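Local coordinates for disease resistance protein RRS1 (Arabidopsis thaliana, PDB 5W3X) that binds W-box DNA as a transcription factor and acts in plant resistance to fungal and bacterial pathogens, here represented by its WRKY DNA-binding domain, at residues Asp15-Leu19 with Leu66-Tyr70; Arg34-Tyr40 with Lys54-Glu60. All blocks are in the same frame, centred on the assembly; numbering follows the deposited sequence.

In the fold
Both contacts belong to one WRKY domain, a four-stranded antiparallel sheet with a zinc ion held at one end by Cys42, Cys50, His74 and His76. Contact 2 pairs the two central strands, 37-42 and 53-58; contact 1 lays the extended segment before strand 22-28 alongside the side chains of strand 66-71, which borders 53-58. Their centres are about 10 Å apart, joined through backbone pairing of Thr69 with Gln55 and Ala67 with Gln57. Along the chain, contact 2 is nested inside the loop closed by contact 1. Together they tie the N-terminal lead-in to the core of the sheet, whose outer strand 22-28 carries the WRKYGQK signature used by WRKY domains to read DNA.

Contact 1: residues Asp15-Leu19 with Leu66-Tyr70; sequences DEGDL and LAITY
OD2 of Asp18 lies at the edge of the Tyr70 ring, in its plane, and is held there by a salt bridge from NZ of Lys54 and a weak hydrogen bond from NE1 of Trp22, the first residue of the WRKYGQK signature. The same Lys54 nitrogen also bridges to OE1 of Glu16, and its charge would partly balance the two neighbouring carboxylates. The side chains of Asp18 and Tyr70 approach from opposite directions, OD2 of Asp18 coming 3.1 Å from CE2 of Tyr70, with the carboxylate turned 35° from the ring. The other Asp18 oxygen is modelled too near the phenol oxygen for that detail to be trusted. OE1 of Glu16 also lies beside the phenol end, 3.3 Å from OH of Tyr70.

Toward Leu66 the contact is made mostly by carbon atoms. The side chain of Glu16 bends at its second torsion (chi2 -70°), which lets its methylene lie against Ile68 while the carboxylate turns toward Lys54. CG of Glu16 sits 3.6 Å from CD1 of Ile68, and the same methyl is equally near OE1 of Glu16. Ile68 brings this methyl forward by an extended outer branch (chi2 -176°). Leu66 stays at the margin, with CD1 4.5 Å from CG of Glu16. The contact thus passes from the Glu16 methylene on the Ile68 methyl to the two acids beside the Tyr70 hydroxyl.

Segment 15-19 has no regular secondary structure and leads into strand 22-28, at one border of the sheet. It nevertheless runs along strand 66-71 at the other border, whose backbone pairs with strand 53-58 through Ala67 with Gln57 and Thr69 with Gln55.

Contact 2: residues Arg34-Tyr40 with Lys54-Glu60; sequences RFPRGYY and KQVQRSE
Arg37 meets the amide oxygen of Gln57, its partner on the neighbouring antiparallel strand. CB of Arg37 passes 3.8 Å from OE1 of Gln57, and CG of Arg37 then lies 3.9 Å from the carbonyl O of Val56. CD of Arg37 stays 3.9 Å from OE1 of Gln57, where a bend in the chain (chi3 -50°) turns the NE/NH1 edge of the guanidinium onto that oxygen. At the tip, NE and NH1 of Arg37 grip OE1 of Gln57 side-on, NE at 2.7 Å and NH1 at 2.6 Å. The oxygen lies in the guanidinium plane, whereas the amide is turned 57° from it; NH1 approaches in the carbonyl plane and NE from above it. NE2 of Gln57 gives a weak hydrogen bond to O of Phe35 and another to Ser33 OG.

Paired backbone bonds join Gly38 with Val56 and Tyr40 with Lys54, and a water links Pro36 O to Arg58 N where the strands part. There CG of Arg58 stands over the centre of the Phe35 ring in a CH-pi contact, 3.8 Å from its centroid. Beyond it, Arg34 N donates to OE1 of Glu60 at 2.7 Å.

Because one oxygen takes both arginine bonds, the guanidinium's rotation is probably fixed and the amide may be polarised somewhat, though its NE2 bonds to the segment before strand 37-42 remain weak.

Contact 1: residues Asp15-Leu19 with Leu66-Tyr70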
loop_
_atom_site.group_PDB
_atom_site.type_symbol
_atom_site.label_atom_id
_atom_site.label_comp_id
_atom_site.label_asym_id
_atom_site.label_seq_id
_atom_site.Cartn_x
_atom_site.Cartn_y
_atom_site.Cartn_z
ATOM N N ASP B 15 -15.070 25.111 8.460
ATOM C CA ASP B 15 -14.594 26.325 9.114
ATOM C C ASP B 15 -13.501 25.958 10.106
ATOM O O ASP B 15 -13.329 26.611 11.140
ATOM C CB ASP B 15 -15.740 27.055 9.812
ATOM C CG ASP B 15 -15.957 28.450 9.263
ATOM O OD1 ASP B 15 -15.526 28.704 8.115
ATOM O OD2 ASP B 15 -16.558 29.289 9.976
ATOM N N GLU B 16 -12.767 24.906 9.753
ATOM C CA GLU B 16 -11.716 24.346 10.584
ATOM C C GLU B 16 -10.769 25.432 11.079
ATOM O O GLU B 16 -10.470 26.394 10.368
ATOM C CB GLU B 16 -10.938 23.280 9.802
ATOM C CG GLU B 16 -10.469 22.093 10.636
ATOM C CD GLU B 16 -9.352 22.446 11.605
ATOM O OE1 GLU B 16 -9.213 21.751 12.634
ATOM O OE2 GLU B 16 -8.610 23.415 11.338
ATOM N N GLY B 17 -10.328 25.277 12.320
ATOM C CA GLY B 17 -9.377 26.184 12.928
ATOM C C GLY B 17 -8.700 25.461 14.066
ATOM O O GLY B 17 -9.356 24.764 14.832
ATOM N N ASP B 18 -7.389 25.630 14.177
ATOM C CA ASP B 18 -6.598 24.962 15.202
ATOM C C ASP B 18 -5.559 25.909 15.753
ATOM O O ASP B 18 -5.001 26.716 15.017
ATOM C CB ASP B 18 -5.900 23.722 14.643
ATOM C CG ASP B 18 -6.469 22.442 15.191
ATOM O OD1 ASP B 18 -7.558 22.494 15.795
ATOM O OD2 ASP B 18 -5.839 21.378 15.013
ATOM N N LEU B 19 -5.302 25.817 17.051
ATOM C CA LEU B 19 -4.266 26.633 17.665
ATOM C C LEU B 19 -2.886 26.042 17.370
ATOM O O LEU B 19 -1.874 26.538 17.864
ATOM C CB LEU B 19 -4.491 26.746 19.176
ATOM N N LEU B 66 -18.340 18.655 9.766
ATOM C CA LEU B 66 -16.994 18.082 9.765
ATOM C C LEU B 66 -16.749 17.323 11.058
ATOM O O LEU B 66 -17.018 17.840 12.144
ATOM C CB LEU B 66 -15.925 19.164 9.615
ATOM C CG LEU B 66 -15.096 19.239 8.331
ATOM C CD1 LEU B 66 -13.891 20.152 8.530
ATOM C CD2 LEU B 66 -14.653 17.864 7.884
ATOM N N ALA B 67 -16.253 16.095 10.950
ATOM C CA ALA B 67 -15.884 15.334 12.137
ATOM C C ALA B 67 -14.371 15.381 12.326
ATOM O O ALA B 67 -13.603 15.109 11.400
ATOM C CB ALA B 67 -16.364 13.895 12.031
ATOM N N ILE B 68 -13.941 15.736 13.527
ATOM C CA ILE B 68 -12.517 15.838 13.802
ATOM C C ILE B 68 -12.172 15.136 15.103
ATOM O O ILE B 68 -12.803 15.376 16.131
ATOM C CB ILE B 68 -12.058 17.301 13.874
ATOM C CG1 ILE B 68 -12.485 18.052 12.611
ATOM C CG2 ILE B 68 -10.549 17.370 14.064
ATOM C CD1 ILE B 68 -11.996 19.485 12.554
ATOM N N THR B 69 -11.174 14.261 15.053
ATOM C CA THR B 69 -10.698 13.578 16.251
ATOM C C THR B 69 -9.254 13.957 16.557
ATOM O O THR B 69 -8.388 13.855 15.697
ATOM C CB THR B 69 -10.791 12.056 16.102
ATOM O OG1 THR B 69 -12.150 11.681 15.864
ATOM C CG2 THR B 69 -10.282 11.360 17.363
ATOM N N TYR B 70 -9.001 14.410 17.780
ATOM C CA TYR B 70 -7.644 14.714 18.217
ATOM C C TYR B 70 -7.142 13.633 19.164
ATOM O O TYR B 70 -7.844 13.260 20.101
ATOM C CB TYR B 70 -7.592 16.065 18.916
ATOM C CG TYR B 70 -7.879 17.247 18.028
ATOM C CD1 TYR B 70 -9.174 17.697 17.838
ATOM C CD2 TYR B 70 -6.850 17.934 17.405
ATOM C CE1 TYR B 70 -9.438 18.787 17.035
ATOM C CE2 TYR B 70 -7.102 19.019 16.607
ATOM C CZ TYR B 70 -8.395 19.442 16.422
ATOM O OH TYR B 70 -8.646 20.524 15.621
#

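Contact 2: residues Arg34-Tyr40 with Lys54-Glu60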
loop_
_atom_site.group_PDB
_atom_site.type_symbol
_atom_site.label_atom_id
_atom_site.label_comp_id
_atom_site.label_asym_id
_atom_site.label_seq_id
_atom_site.Cartn_x
_atom_site.Cartn_y
_atom_site.Cartn_z
ATOM N N ARG B 34 -18.775 8.568 1.594
ATOM C CA ARG B 34 -18.632 9.277 0.335
ATOM C C ARG B 34 -17.416 10.195 0.415
ATOM O O ARG B 34 -16.872 10.610 -0.605
ATOM C CB ARG B 34 -19.908 10.069 0.013
ATOM C CG ARG B 34 -21.039 9.180 -0.510
ATOM C CD ARG B 34 -22.436 9.696 -0.217
ATOM N NE ARG B 34 -22.633 11.100 -0.559
ATOM C CZ ARG B 34 -23.054 12.016 0.307
ATOM N NH1 ARG B 34 -23.311 11.677 1.566
ATOM N NH2 ARG B 34 -23.217 13.272 -0.083
ATOM N N PHE B 35 -16.965 10.464 1.634
ATOM C CA PHE B 35 -15.891 11.426 1.841
ATOM C C PHE B 35 -14.641 10.788 2.438
ATOM O O PHE B 35 -14.731 9.961 3.345
ATOM C CB PHE B 35 -16.380 12.557 2.738
ATOM C CG PHE B 35 -17.606 13.244 2.219
ATOM C CD1 PHE B 35 -17.511 14.150 1.179
ATOM C CD2 PHE B 35 -18.851 12.976 2.763
ATOM C CE1 PHE B 35 -18.638 14.788 0.687
ATOM C CE2 PHE B 35 -19.987 13.610 2.276
ATOM C CZ PHE B 35 -19.880 14.516 1.236
ATOM N N PRO B 36 -13.465 11.193 1.935
ATOM C CA PRO B 36 -12.181 10.641 2.371
ATOM C C PRO B 36 -11.786 11.139 3.750
ATOM O O PRO B 36 -12.241 12.203 4.176
ATOM C CB PRO B 36 -11.206 11.156 1.312
ATOM C CG PRO B 36 -11.797 12.444 0.887
ATOM C CD PRO B 36 -13.291 12.230 0.905
ATOM N N ARG B 37 -10.955 10.367 4.440
ATOM C CA ARG B 37 -10.407 10.789 5.719
ATOM C C ARG B 37 -8.974 11.297 5.567
ATOM O O ARG B 37 -8.152 10.688 4.871
ATOM C CB ARG B 37 -10.453 9.640 6.722
ATOM C CG ARG B 37 -9.863 9.971 8.082
ATOM C CD ARG B 37 -10.141 8.835 9.053
ATOM N NE ARG B 37 -11.551 8.468 9.013
ATOM C CZ ARG B 37 -12.042 7.327 9.482
ATOM N NH1 ARG B 37 -13.343 7.085 9.395
ATOM N NH2 ARG B 37 -11.233 6.419 10.019
ATOM N N GLY B 38 -8.695 12.427 6.205
ATOM C CA GLY B 38 -7.360 12.996 6.229
ATOM C C GLY B 38 -6.686 12.779 7.577
ATOM O O GLY B 38 -7.315 12.927 8.628
ATOM N N TYR B 39 -5.410 12.408 7.541
ATOM C CA TYR B 39 -4.643 12.128 8.756
ATOM C C TYR B 39 -3.482 13.101 8.859
ATOM O O TYR B 39 -2.704 13.237 7.903
ATOM C CB TYR B 39 -4.094 10.706 8.748
ATOM C CG TYR B 39 -5.141 9.613 8.614
ATOM C CD1 TYR B 39 -5.755 9.364 7.401
ATOM C CD2 TYR B 39 -5.464 8.797 9.691
ATOM C CE1 TYR B 39 -6.701 8.334 7.259
ATOM C CE2 TYR B 39 -6.414 7.774 9.565
ATOM C CZ TYR B 39 -7.017 7.546 8.354
ATOM O OH TYR B 39 -7.948 6.526 8.252
ATOM N N TYR B 40 -3.363 13.734 10.026
ATOM C CA TYR B 40 -2.348 14.736 10.321
ATOM C C TYR B 40 -1.615 14.356 11.600
ATOM O O TYR B 40 -2.172 13.677 12.465
ATOM C CB TYR B 40 -2.970 16.129 10.490
ATOM C CG TYR B 40 -3.746 16.617 9.299
ATOM C CD1 TYR B 40 -5.064 16.224 9.105
ATOM C CD2 TYR B 40 -3.171 17.480 8.370
ATOM C CE1 TYR B 40 -5.787 16.658 8.021
ATOM C CE2 TYR B 40 -3.894 17.923 7.274
ATOM C CZ TYR B 40 -5.205 17.503 7.110
ATOM O OH TYR B 40 -5.943 17.926 6.030
ATOM N N LYS B 54 -4.254 14.271 14.458
ATOM C CA LYS B 54 -5.673 14.528 14.255
ATOM C C LYS B 54 -6.185 13.928 12.955
ATOM O O LYS B 54 -5.443 13.775 11.988
ATOM C CB LYS B 54 -5.974 16.032 14.324
ATOM C CG LYS B 54 -5.592 16.865 13.119
ATOM C CD LYS B 54 -6.193 18.265 13.259
ATOM C CE LYS B 54 -5.777 19.193 12.132
ATOM N NZ LYS B 54 -6.411 20.536 12.285
ATOM N N GLN B 55 -7.463 13.558 12.980
ATOM C CA GLN B 55 -8.158 12.966 11.851
ATOM C C GLN B 55 -9.345 13.826 11.483
ATOM O O GLN B 55 -10.095 14.266 12.355
ATOM C CB GLN B 55 -8.646 11.561 12.195
ATOM C CG GLN B 55 -8.122 11.051 13.515
ATOM C CD GLN B 55 -6.745 10.491 13.360
ATOM O OE1 GLN B 55 -6.466 9.808 12.379
ATOM N NE2 GLN B 55 -5.861 10.796 14.300
ATOM N N VAL B 56 -9.517 14.049 10.188
ATOM C CA VAL B 56 -10.540 14.949 9.687
ATOM C C VAL B 56 -11.364 14.261 8.612
ATOM O O VAL B 56 -10.809 13.746 7.641
ATOM C CB VAL B 56 -9.931 16.224 9.099
ATOM C CG1 VAL B 56 -11.021 17.100 8.512
ATOM C CG2 VAL B 56 -9.109 16.979 10.152
ATOM N N GLN B 57 -12.682 14.238 8.785
ATOM C CA GLN B 57 -13.548 13.608 7.796
ATOM C C GLN B 57 -14.908 14.284 7.720
ATOM O O GLN B 57 -15.615 14.373 8.724
ATOM C CB GLN B 57 -13.721 12.122 8.106
ATOM C CG GLN B 57 -14.566 11.387 7.074
ATOM C CD GLN B 57 -14.489 9.886 7.218
ATOM O OE1 GLN B 57 -13.948 9.370 8.200
ATOM N NE2 GLN B 57 -15.027 9.170 6.235
ATOM N N ARG B 58 -15.263 14.754 6.527
ATOM C CA ARG B 58 -16.575 15.342 6.266
ATOM C C ARG B 58 -17.658 14.295 6.518
ATOM O O ARG B 58 -17.531 13.149 6.086
ATOM C CB ARG B 58 -16.634 15.881 4.832
ATOM C CG ARG B 58 -17.985 16.437 4.391
ATOM C CD ARG B 58 -17.867 17.879 3.875
ATOM N NE ARG B 58 -16.629 18.130 3.137
ATOM C CZ ARG B 58 -16.122 19.344 2.924
ATOM N NH1 ARG B 58 -16.733 20.413 3.420
ATOM N NH2 ARG B 58 -14.994 19.494 2.237
ATOM N N SER B 59 -18.702 14.674 7.248
ATOM C CA SER B 59 -19.695 13.707 7.706
ATOM C C SER B 59 -20.518 13.113 6.575
ATOM O O SER B 59 -21.004 13.829 5.700
ATOM C CB SER B 59 -20.639 14.340 8.724
ATOM O OG SER B 59 -21.668 13.428 9.074
ATOM N N GLU B 60 -20.673 11.795 6.611
ATOM C CA GLU B 60 -21.462 11.079 5.616
ATOM C C GLU B 60 -22.921 11.520 5.665
ATOM O O GLU B 60 -23.476 11.970 4.662
ATOM C CB GLU B 60 -21.353 9.566 5.836
ATOM C CG GLU B 60 -22.291 8.733 4.982
ATOM C CD GLU B 60 -21.843 8.627 3.535
ATOM O OE1 GLU B 60 -20.839 9.276 3.171
ATOM O OE2 GLU B 60 -22.498 7.897 2.760
HETATM O O HOH W 1 -13.558 14.537 3.860
#